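PDB 4CP6: choline binding protein PCPA from Streptococcus pneumoniae, which is a pneumococcal vaccine antigen with a leucine-rich repeat region, probably displayed on the cell surface by binding choline of the wall. Local coordinates for residues 287-292 with 310-315; 295-300 with 318-323; 202-207 with 260-265. All blocks are in the same frame, centred on the assembly; numbering follows the deposited sequence.

Contacts 1 and 2 join the same two neighbouring turns of the leucine-rich repeat solenoid at different places on its circumference. In contact 1 the loop 287-292 lies on 310-315 through direct backbone hydrogen bonds and mostly buried side chains; in contact 2 the strands 296-298 and 319-322 run parallel but lie further apart, with waters between them. Their hydrophobic residues meet inside, where Phe288 and Phe311 touch Ile297. Contact 3, between 202-207 and 260-265, is a smaller surface contact bridging chain segments more distant in sequence, and is polar, resting on serine, asparagine, arginine and tyrosine. Ala287 and Phe265 tie contacts 1 and 3 together.

Contact 1: 287-292 with 310-315; sequences AFADAI and AFYGNL
Segments 287-292 and 310-315 follow each other with Ala287, Ala289, Asp290 and Ile292 beside Ala310, Tyr312, Gly313 and Leu315, and two backbone hydrogen bonds join them: Phe288 N to Ala310 O (2.9 Å) and the straighter Asp290 N to Tyr312 O (2.8 Å, 170° at the hydrogen). Tyr312 O also receives a CA-H contact from Ala289, so two neighbouring residues of one segment converge on a single carbonyl. The type II turn from Phe288 to Ala291 brings Asp290 N round to that oxygen.

Inside, Phe288 and Phe311 lie side by side and point the same way, their ring planes 35° apart and CD2 of Phe288 3.5 Å from CE1 of Phe311. The CB of Ala287 covers one face of the Phe288 ring. On the other side of the backbone, CG of Tyr312 stands anti to the backbone N (chi1 179°), which turns the ring to lie with its edge against Ala289 CB, 4.0 Å from CD2. Further along, CG2 of Ile292 packs against CD1 of Leu315 (3.9 Å) at the exposed end of the contact. One water donates to both Asp290 OD1 and Gly313 O, while OD2 of the same carboxylate forms a salt bridge with Lys267, in the loop between strands 259-260 and 273-275.

This is the stacking of equivalent segments in successive turns of a leucine-rich repeat solenoid, a turn on one side and the short strand 311-312 with its following turn on the other. Backbone bonds continue it on both flanks, from Ala287 and Ala289 to Phe265 and Lys267 and from Phe311 to Val333 and Asn335. Phe288 and Phe311 reach inward to Ile297 of strand 296-298, Phe288 also touches Ile283 of strand 282-283, and Phe311 packs on Met334 of strand 334-335.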
# COMPACT_ATOMS: atom_id res chain seq x y z
N ALA A 287 -7.44 0.07 -8.04
CA ALA A 287 -6.38 0.45 -8.98
C ALA A 287 -6.36 1.94 -9.27
O ALA A 287 -5.26 2.51 -9.32
CB ALA A 287 -6.50 -0.32 -10.27
N PHE A 288 -7.52 2.58 -9.50
CA PHE A 288 -7.56 4.01 -9.84
C PHE A 288 -8.17 4.82 -8.73
O PHE A 288 -8.59 5.97 -8.97
CB PHE A 288 -8.27 4.26 -11.19
CG PHE A 288 -7.87 3.31 -12.28
CD1 PHE A 288 -6.58 3.31 -12.80
CD2 PHE A 288 -8.79 2.40 -12.79
CE1 PHE A 288 -6.21 2.40 -13.80
CE2 PHE A 288 -8.42 1.50 -13.80
CZ PHE A 288 -7.12 1.49 -14.26
N ALA A 289 -8.21 4.28 -7.50
CA ALA A 289 -8.81 5.01 -6.40
C ALA A 289 -8.12 6.35 -6.17
O ALA A 289 -6.91 6.41 -6.03
CB ALA A 289 -8.82 4.18 -5.12
N ASP A 290 -8.89 7.43 -6.17
CA ASP A 290 -8.36 8.79 -5.96
C ASP A 290 -7.33 9.20 -7.04
O ASP A 290 -6.45 10.04 -6.77
CB ASP A 290 -7.84 9.00 -4.53
CG ASP A 290 -8.92 8.87 -3.47
OD1 ASP A 290 -10.12 9.10 -3.79
OD2 ASP A 290 -8.57 8.55 -2.31
N ALA A 291 -7.47 8.67 -8.28
CA ALA A 291 -6.69 9.19 -9.42
C ALA A 291 -7.55 10.37 -9.86
O ALA A 291 -8.54 10.22 -10.62
CB ALA A 291 -6.57 8.15 -10.52
N ILE A 292 -7.24 11.55 -9.30
CA ILE A 292 -8.16 12.70 -9.38
C ILE A 292 -8.07 13.55 -10.64
O ILE A 292 -8.93 14.45 -10.81
CB ILE A 292 -8.03 13.57 -8.13
CG1 ILE A 292 -6.63 14.21 -7.99
CG2 ILE A 292 -8.41 12.77 -6.87
CD1 ILE A 292 -6.52 15.24 -6.83
N ALA A 310 -12.22 -0.22 -8.09
CA ALA A 310 -11.17 0.14 -9.06
C ALA A 310 -11.38 1.60 -9.54
O ALA A 310 -10.41 2.32 -9.76
CB ALA A 310 -11.22 -0.80 -10.26
N PHE A 311 -12.65 2.01 -9.73
CA PHE A 311 -13.03 3.35 -10.13
C PHE A 311 -13.70 3.98 -8.93
O PHE A 311 -14.88 3.71 -8.66
CB PHE A 311 -13.97 3.31 -11.35
CG PHE A 311 -13.28 2.75 -12.57
CD1 PHE A 311 -12.39 3.52 -13.30
CD2 PHE A 311 -13.53 1.45 -12.98
CE1 PHE A 311 -11.77 3.01 -14.44
CE2 PHE A 311 -12.88 0.93 -14.12
CZ PHE A 311 -12.03 1.73 -14.84
N TYR A 312 -12.96 4.77 -8.18
CA TYR A 312 -13.43 5.31 -6.90
C TYR A 312 -12.83 6.67 -6.70
O TYR A 312 -11.62 6.80 -6.61
CB TYR A 312 -12.95 4.37 -5.80
CG TYR A 312 -13.29 4.72 -4.37
CD1 TYR A 312 -14.51 5.29 -4.04
CD2 TYR A 312 -12.43 4.37 -3.33
CE1 TYR A 312 -14.88 5.50 -2.72
CE2 TYR A 312 -12.77 4.60 -2.00
CZ TYR A 312 -14.00 5.17 -1.70
OH TYR A 312 -14.37 5.38 -0.38
N GLY A 313 -13.67 7.69 -6.63
CA GLY A 313 -13.16 9.04 -6.40
C GLY A 313 -12.41 9.63 -7.58
O GLY A 313 -11.55 10.52 -7.40
N ASN A 314 -12.71 9.17 -8.80
CA ASN A 314 -12.09 9.74 -10.00
C ASN A 314 -12.84 11.03 -10.35
O ASN A 314 -13.79 11.03 -11.15
CB ASN A 314 -12.13 8.76 -11.14
CG ASN A 314 -11.34 7.53 -10.79
OD1 ASN A 314 -10.09 7.57 -10.68
ND2 ASN A 314 -12.03 6.44 -10.59
N LEU A 315 -12.37 12.13 -9.73
CA LEU A 315 -13.04 13.44 -9.76
C LEU A 315 -13.23 14.03 -11.16
O LEU A 315 -14.15 14.84 -11.33
CB LEU A 315 -12.32 14.43 -8.86
CG LEU A 315 -12.13 14.06 -7.39
CD1 LEU A 315 -11.48 15.21 -6.62
CD2 LEU A 315 -13.47 13.67 -6.73
O HOH W 1 -11.21 11.43 -4.77

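Contact 2: 295-300 with 318-323; sequences EEISLP and KELILP
Leu299 and Pro323 meet just beyond the ends of strands 296-298 and 319-322, which lie side by side in successive turns of the leucine-rich repeat solenoid; segments 295-300 and 318-323 run 5° apart. From CB outward, Leu299 lies along the neighbouring segment: CB rests 3.7 Å from Pro323 CD, CG comes near Ile321 O, and CD1 touches Ile321 O at 3.5 Å and Pro323 CD at 3.9 Å while also reaching CD2 of Leu320 and of Leu322. The other methyl, CD2, approaches the Phe311 ring. The first torsion (chi1 -59°) sets CG beside the backbone N and sends CD1 over Ile321 O toward those leucines. Alongside, CG2 of Ile297 packs on CD2 of Leu320 at 3.6 Å, and Leu320 also packs on Phe311.

The segments are linked directly just before the strands, where Lys318 N donates to Glu295 O (3.0 Å, 174° at the hydrogen). Beyond it the backbones stand further apart, with Ile297 and Leu320 CA atoms 7.2 Å from each other, and waters take over. One accepts from Ile297 N and donates to Glu319 O; the next accepts from Ile321 N and donates to Ile297 O. A third accepts from Leu299 N and lies 2.7 Å from Ile321 O. On its other flank, strand 296-298 continues into a parallel sheet with 273-275, as strand 319-322 does with 342-345. At the surface, the extended chains of Glu295 and Lys318 run side by side and finish in a long salt bridge, OE1 of Glu295 lying 4.0 Å from NZ of Lys318.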
# COMPACT_ATOMS: atom_id res chain seq x y z
N GLU A 295 -9.23 11.65 -16.89
CA GLU A 295 -10.40 12.10 -17.65
C GLU A 295 -10.91 11.02 -18.55
O GLU A 295 -12.11 10.93 -18.82
CB GLU A 295 -10.03 13.32 -18.51
CG GLU A 295 -9.73 14.56 -17.68
CD GLU A 295 -9.27 15.78 -18.46
OE1 GLU A 295 -9.15 15.67 -19.70
OE2 GLU A 295 -8.95 16.80 -17.82
N GLU A 296 -9.97 10.22 -19.10
CA GLU A 296 -10.30 9.19 -20.05
C GLU A 296 -9.45 7.97 -19.85
O GLU A 296 -8.27 8.06 -19.57
CB GLU A 296 -10.21 9.69 -21.51
CG GLU A 296 -9.05 10.58 -21.84
CD GLU A 296 -9.14 11.18 -23.23
OE1 GLU A 296 -9.31 10.41 -24.21
OE2 GLU A 296 -9.03 12.42 -23.34
N ILE A 297 -10.09 6.81 -19.97
CA ILE A 297 -9.41 5.53 -19.87
C ILE A 297 -9.89 4.61 -20.95
O ILE A 297 -11.11 4.49 -21.15
CB ILE A 297 -9.55 4.93 -18.46
CG1 ILE A 297 -8.68 3.64 -18.34
CG2 ILE A 297 -11.03 4.65 -18.10
CD1 ILE A 297 -8.61 3.14 -17.01
N SER A 298 -8.97 3.97 -21.69
CA SER A 298 -9.37 3.03 -22.73
C SER A 298 -9.26 1.62 -22.14
O SER A 298 -8.16 1.23 -21.69
CB SER A 298 -8.48 3.17 -23.96
OG SER A 298 -8.85 2.22 -24.94
N LEU A 299 -10.36 0.86 -22.12
CA LEU A 299 -10.40 -0.49 -21.58
C LEU A 299 -10.45 -1.48 -22.73
O LEU A 299 -11.25 -1.32 -23.64
CB LEU A 299 -11.64 -0.67 -20.70
CG LEU A 299 -11.74 0.32 -19.50
CD1 LEU A 299 -13.06 0.11 -18.76
CD2 LEU A 299 -10.55 0.16 -18.55
N PRO A 300 -9.60 -2.53 -22.68
CA PRO A 300 -9.45 -3.41 -23.84
C PRO A 300 -10.45 -4.56 -23.96
O PRO A 300 -11.08 -4.95 -22.99
CB PRO A 300 -8.03 -3.96 -23.67
CG PRO A 300 -7.88 -4.04 -22.14
CD PRO A 300 -8.57 -2.79 -21.66
N LYS A 318 -14.68 11.37 -17.29
CA LYS A 318 -15.84 11.85 -18.04
C LYS A 318 -16.77 10.78 -18.58
O LYS A 318 -17.95 11.06 -18.77
CB LYS A 318 -15.39 12.73 -19.22
CG LYS A 318 -14.51 13.92 -18.80
CD LYS A 318 -13.98 14.68 -20.04
CE LYS A 318 -13.17 15.90 -19.65
NZ LYS A 318 -12.82 16.74 -20.82
N GLU A 319 -16.24 9.59 -18.86
CA GLU A 319 -17.01 8.51 -19.47
C GLU A 319 -16.33 7.22 -19.15
O GLU A 319 -15.12 7.22 -18.87
CB GLU A 319 -17.01 8.71 -21.02
CG GLU A 319 -17.82 7.70 -21.81
CD GLU A 319 -17.88 7.91 -23.31
OE1 GLU A 319 -17.19 8.82 -23.82
OE2 GLU A 319 -18.62 7.15 -23.98
N LEU A 320 -17.09 6.12 -19.20
CA LEU A 320 -16.53 4.79 -19.05
C LEU A 320 -17.21 3.90 -20.02
O LEU A 320 -18.45 3.86 -20.06
CB LEU A 320 -16.72 4.21 -17.64
CG LEU A 320 -15.63 4.43 -16.63
CD1 LEU A 320 -16.08 3.99 -15.24
CD2 LEU A 320 -14.34 3.70 -17.06
N ILE A 321 -16.43 3.18 -20.83
CA ILE A 321 -16.94 2.19 -21.73
C ILE A 321 -16.45 0.83 -21.24
O ILE A 321 -15.26 0.51 -21.42
CB ILE A 321 -16.53 2.47 -23.18
CG1 ILE A 321 -17.05 3.87 -23.61
CG2 ILE A 321 -17.02 1.34 -24.10
CD1 ILE A 321 -16.39 4.40 -24.89
N LEU A 322 -17.32 0.05 -20.62
CA LEU A 322 -16.94 -1.28 -20.15
C LEU A 322 -16.95 -2.21 -21.37
O LEU A 322 -17.93 -2.26 -22.12
CB LEU A 322 -17.90 -1.79 -19.08
CG LEU A 322 -18.02 -0.92 -17.81
CD1 LEU A 322 -19.11 -1.47 -16.88
CD2 LEU A 322 -16.66 -0.81 -17.07
N PRO A 323 -15.83 -2.89 -21.61
CA PRO A 323 -15.71 -3.69 -22.84
C PRO A 323 -16.59 -4.90 -22.85
O PRO A 323 -17.22 -5.27 -21.85
CB PRO A 323 -14.21 -4.00 -22.94
CG PRO A 323 -13.72 -3.91 -21.52
CD PRO A 323 -14.58 -2.86 -20.83
O HOH W 2 -12.92 7.09 -20.57
O HOH W 3 -13.79 4.30 -21.28
O HOH W 4 -13.07 1.88 -22.17
O HOH W 5 -13.71 -0.18 -24.08

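Contact 3: 202-207 with 260-265; sequences GSNLFR and LASYSF
Arg207 NE donates to Tyr263 OH over 3.1 Å, joining a type I turn from Asn204 to Arg207 with a type II turn from Ala261 to Ser264. The N-H of Arg207 NE points at the phenol oxygen almost within the guanidinium plane, with 162° at the hydrogen. In one of two modelled conformers, Ser262 OG donates to Asn204 OD1 (2.6 Å).

Waters extend both pairings. One accepts from Arg207 NH2 (2.7 Å) and lies 2.8 Å from Tyr263 OH, at the edge of the ring. In the serine conformer just described, a water held by Asn204 N also donates to Ser262 OG.

Around this polar frame the Tyr263 ring is the main packing surface. Arg207, extended from CG to NE with CG anti to its backbone N (chi1 178°), runs beside the tyrosine in the same direction, placing CG over one face, 3.8 Å from the ring centroid, as a CH-pi contact and bringing NE level with the hydroxyl. The Asn204 side chain crosses obliquely, its OD1 3.1 Å from Tyr263 CD1. The phenol ring also stacks with Phe286 in the next turn of the solenoid. Within its own turn, Ala261 O accepts from both N and OG of Ser264.

The contact joins the loop after strand 200-201, in one leucine-rich repeat region, to the loop after strand 259-260, in the other. With the aliphatic stem of Arg207 on the ring and its NE bonded to the hydroxyl, one side chain grips the tyrosine by both its apolar face and its polar end. This partly hydrated surface contact therefore rests on the Arg207-Tyr263 pairing, while the serine bond probably comes and goes with the conformer.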
# COMPACT_ATOMS: atom_id res chain seq x y z
N GLY A 202 5.39 -7.62 -1.30
CA GLY A 202 4.02 -7.89 -0.89
C GLY A 202 3.06 -6.93 -1.55
O GLY A 202 3.46 -6.00 -2.26
N SER A 203 1.79 -7.19 -1.36
CA SER A 203 0.77 -6.36 -2.04
C SER A 203 0.62 -4.99 -1.38
O SER A 203 0.98 -4.77 -0.21
CB SER A 203 -0.58 -7.08 -2.04
OG SER A 203 -0.94 -7.28 -0.69
N ASN A 204 0.08 -4.03 -2.16
CA ASN A 204 -0.25 -2.68 -1.69
C ASN A 204 0.92 -2.03 -1.03
O ASN A 204 0.77 -1.34 -0.01
CB ASN A 204 -1.47 -2.75 -0.75
CG ASN A 204 -2.62 -3.42 -1.43
OD1 ASN A 204 -2.66 -3.45 -2.67
ND2 ASN A 204 -3.56 -3.88 -0.64
N LEU A 205 2.11 -2.22 -1.62
CA LEU A 205 3.34 -1.75 -1.01
C LEU A 205 3.34 -0.27 -0.70
O LEU A 205 3.94 0.14 0.30
CB LEU A 205 4.52 -2.10 -1.93
CG LEU A 205 5.90 -1.84 -1.43
CD1 LEU A 205 6.18 -2.55 -0.11
CD2 LEU A 205 6.93 -2.32 -2.45
N PHE A 206 2.69 0.51 -1.57
CA PHE A 206 2.65 1.96 -1.46
C PHE A 206 1.23 2.47 -1.19
O PHE A 206 0.92 3.61 -1.51
CB PHE A 206 3.20 2.56 -2.76
CG PHE A 206 4.60 2.07 -3.07
CD1 PHE A 206 5.69 2.53 -2.34
CD2 PHE A 206 4.83 1.18 -4.11
CE1 PHE A 206 6.98 2.08 -2.62
CE2 PHE A 206 6.14 0.73 -4.39
CZ PHE A 206 7.20 1.21 -3.65
N ARG A 207 0.36 1.63 -0.61
CA ARG A 207 -1.04 2.00 -0.42
C ARG A 207 -1.19 3.38 0.21
O ARG A 207 -0.62 3.62 1.25
CB ARG A 207 -1.74 0.94 0.44
CG ARG A 207 -3.21 1.28 0.74
CD ARG A 207 -3.90 0.21 1.59
NE ARG A 207 -5.26 0.64 1.95
CZ ARG A 207 -5.57 1.44 2.97
NH1 ARG A 207 -4.63 1.89 3.78
NH2 ARG A 207 -6.83 1.80 3.17
N LEU A 260 -3.09 -4.94 -13.78
CA LEU A 260 -2.73 -3.78 -12.98
C LEU A 260 -2.89 -4.24 -11.55
O LEU A 260 -3.97 -4.73 -11.18
CB LEU A 260 -3.62 -2.57 -13.25
CG LEU A 260 -3.76 -2.17 -14.71
CD1 LEU A 260 -4.59 -0.93 -14.82
CD2 LEU A 260 -2.40 -1.90 -15.35
N ALA A 261 -1.84 -4.13 -10.74
CA ALA A 261 -1.91 -4.59 -9.36
C ALA A 261 -2.89 -3.73 -8.57
O ALA A 261 -3.20 -2.59 -8.94
CB ALA A 261 -0.53 -4.46 -8.70
N SER A 262 -3.33 -4.28 -7.46
CA SER A 262 -4.16 -3.51 -6.57
C SER A 262 -3.42 -2.23 -6.15
O SER A 262 -2.19 -2.26 -5.95
CB SER A 262 -4.53 -4.34 -5.35
OG SER A 262 -3.40 -4.93 -4.72
N TYR A 263 -4.17 -1.10 -6.06
CA TYR A 263 -3.64 0.21 -5.67
C TYR A 263 -2.55 0.75 -6.62
O TYR A 263 -1.87 1.74 -6.27
CB TYR A 263 -3.10 0.15 -4.22
CG TYR A 263 -4.20 0.07 -3.18
CD1 TYR A 263 -4.71 -1.16 -2.76
CD2 TYR A 263 -4.75 1.23 -2.64
CE1 TYR A 263 -5.71 -1.23 -1.80
CE2 TYR A 263 -5.75 1.17 -1.67
CZ TYR A 263 -6.24 -0.06 -1.27
OH TYR A 263 -7.22 -0.08 -0.29
N SER A 264 -2.44 0.18 -7.83
CA SER A 264 -1.34 0.60 -8.71
C SER A 264 -1.34 2.06 -9.16
O SER A 264 -0.25 2.57 -9.45
CB SER A 264 -1.23 -0.30 -9.93
OG SER A 264 -2.48 -0.45 -10.58
N PHE A 265 -2.50 2.72 -9.29
CA PHE A 265 -2.58 4.15 -9.65
C PHE A 265 -3.28 4.90 -8.53
O PHE A 265 -3.86 5.97 -8.76
CB PHE A 265 -3.33 4.40 -11.00
CG PHE A 265 -2.62 3.88 -12.22
CD1 PHE A 265 -2.57 2.51 -12.49
CD2 PHE A 265 -2.02 4.76 -13.12
CE1 PHE A 265 -1.96 2.04 -13.67
CE2 PHE A 265 -1.41 4.28 -14.29
CZ PHE A 265 -1.36 2.92 -14.54
O HOH W 6 -0.52 -4.59 -4.98
O HOH W 7 -0.67 2.59 -3.84
O HOH W 8 -8.35 2.17 1.00